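Local coordinates for protein methyltransferase (Thermus thermophilus, PDB 3TMA) that methylates the N2 atom of guanosine at position 6 of tRNA(Phe), using S-adenosyl-L-methionine as methyl donor, at residues L174-F178 with T188-A192. Numbering follows the deposited sequence.
Sequences LSRRF and TPVLA
Arg177 reaches along the Pro189 ring, the two side chains running antiparallel past one another. From CB the arginine turns so that CG falls between the backbone N and the carbonyl carbon (chi1 51°), and this CG meets Pro189 CB at 3.8 Å and Pro189 CG at 3.9 Å. The chain then runs extended to NE, which lies 3.5 Å from Pro189 CB; CZ follows at 3.7 Å from the same carbon. That CB sits over one face of the guanidinium, 3.3 Å from the plane and displaced from its centre. At the tip, NH1 makes a weak, bent hydrogen bond back to Leu174 O; NH2 passes Pro189 O and hydrogen-bonds to Arg71 O, while NE forms a salt bridge with Glu220 of helix 216-225. Earlier in the loop, Ser175 O lies 3.3 Å from Pro189 CD, Ser175 CB touches Val190 CG2 at 3.6 Å, and Ser175 OG hydrogen-bonds to His74 ND1. Thr188 OG1 accepts from Leu191 N at 3.1 Å, nearly straight (169°). This threonine N-cap, with proline at the first helical position (N1), starts helix 189-198 of the Rossmann-fold domain, reached by the loop from strand 162-168 of the N-terminal sheet, near Thr216 of the probable S-adenosyl-L-methionine site.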
loop_
_atom_site.group_PDB
_atom_site.type_symbol
_atom_site.label_atom_id
_atom_site.label_comp_id
_atom_site.label_asym_id
_atom_site.label_seq_id
_atom_site.Cartn_x
_atom_site.Cartn_y
_atom_site.Cartn_z
ATOM N N LEU A 174 5.117 1.360 6.660
ATOM C CA LEU A 174 6.021 2.026 5.729
ATOM C C LEU A 174 5.282 3.026 4.862
ATOM O O LEU A 174 5.884 3.875 4.206
ATOM C CB LEU A 174 6.688 0.999 4.812
ATOM C CG LEU A 174 7.680 0.026 5.425
ATOM C CD1 LEU A 174 8.123 -0.986 4.378
ATOM C CD2 LEU A 174 8.895 0.772 6.018
ATOM N N SER A 175 3.968 2.889 4.821
ATOM C CA SER A 175 3.146 3.779 4.075
ATOM C C SER A 175 2.930 5.131 4.761
ATOM O O SER A 175 2.336 6.036 4.160
ATOM C CB SER A 175 1.814 3.097 3.796
ATOM O OG SER A 175 1.322 2.526 4.986
ATOM N N ARG A 176 3.462 5.305 5.974
ATOM C CA ARG A 176 3.424 6.625 6.634
ATOM C C ARG A 176 4.476 7.625 6.131
ATOM O O ARG A 176 4.752 8.623 6.787
ATOM C CB ARG A 176 3.568 6.478 8.143
ATOM C CG ARG A 176 2.432 5.727 8.769
ATOM C CD ARG A 176 1.242 6.659 9.039
ATOM N NE ARG A 176 0.465 6.167 10.177
ATOM C CZ ARG A 176 -0.558 5.322 10.076
ATOM N NH1 ARG A 176 -0.965 4.906 8.883
ATOM N NH2 ARG A 176 -1.190 4.912 11.170
ATOM N N ARG A 177 4.978 7.435 4.918
ATOM C CA ARG A 177 5.794 8.477 4.293
ATOM C C ARG A 177 4.942 9.682 3.877
ATOM O O ARG A 177 3.707 9.558 3.685
ATOM C CB ARG A 177 6.624 7.906 3.138
ATOM C CG ARG A 177 5.832 7.090 2.095
ATOM C CD ARG A 177 6.773 6.594 1.014
ATOM N NE ARG A 177 6.050 5.884 -0.050
ATOM C CZ ARG A 177 5.646 4.615 0.023
ATOM N NH1 ARG A 177 5.851 3.910 1.130
ATOM N NH2 ARG A 177 5.003 4.050 -1.002
ATOM N N PHE A 178 5.592 10.841 3.756
ATOM C CA PHE A 178 4.937 12.088 3.363
ATOM C C PHE A 178 3.773 12.485 4.294
ATOM O O PHE A 178 2.676 12.760 3.801
ATOM C CB PHE A 178 4.474 12.028 1.885
ATOM C CG PHE A 178 5.536 11.527 0.951
ATOM C CD1 PHE A 178 6.815 12.059 1.015
ATOM C CD2 PHE A 178 5.283 10.479 0.064
ATOM C CE1 PHE A 178 7.840 11.567 0.190
ATOM C CE2 PHE A 178 6.288 10.001 -0.804
ATOM C CZ PHE A 178 7.566 10.544 -0.737
ATOM N N THR A 188 -3.405 6.175 0.265
ATOM C CA THR A 188 -2.082 5.971 0.862
ATOM C C THR A 188 -1.011 6.181 -0.204
ATOM O O THR A 188 -1.283 5.990 -1.405
ATOM C CB THR A 188 -1.958 4.542 1.426
ATOM O OG1 THR A 188 -2.070 3.608 0.341
ATOM C CG2 THR A 188 -3.113 4.258 2.368
ATOM N N PRO A 189 0.242 6.415 0.230
ATOM C CA PRO A 189 1.336 6.356 -0.753
ATOM C C PRO A 189 1.462 4.975 -1.442
ATOM O O PRO A 189 1.938 4.901 -2.580
ATOM C CB PRO A 189 2.593 6.669 0.096
ATOM C CG PRO A 189 2.080 7.534 1.188
ATOM C CD PRO A 189 0.677 7.032 1.506
ATOM N N VAL A 190 1.041 3.896 -0.776
ATOM C CA VAL A 190 1.089 2.562 -1.414
ATOM C C VAL A 190 0.151 2.478 -2.656
ATOM O O VAL A 190 0.529 1.974 -3.705
ATOM C CB VAL A 190 0.759 1.457 -0.400
ATOM C CG1 VAL A 190 0.537 0.116 -1.128
ATOM C CG2 VAL A 190 1.934 1.333 0.640
ATOM N N LEU A 191 -1.066 2.978 -2.512
ATOM C CA LEU A 191 -1.992 3.069 -3.622
ATOM C C LEU A 191 -1.509 3.992 -4.736
ATOM O O LEU A 191 -1.610 3.646 -5.931
ATOM C CB LEU A 191 -3.355 3.541 -3.140
ATOM C CG LEU A 191 -4.328 2.370 -3.209
ATOM C CD1 LEU A 191 -5.654 2.771 -2.568
ATOM C CD2 LEU A 191 -4.490 2.006 -4.693
ATOM N N ALA A 192 -0.916 5.117 -4.363
ATOM C CA ALA A 192 -0.279 5.994 -5.343
ATOM C C ALA A 192 0.842 5.301 -6.141
ATOM O O ALA A 192 0.936 5.445 -7.374
ATOM C CB ALA A 192 0.268 7.257 -4.627
#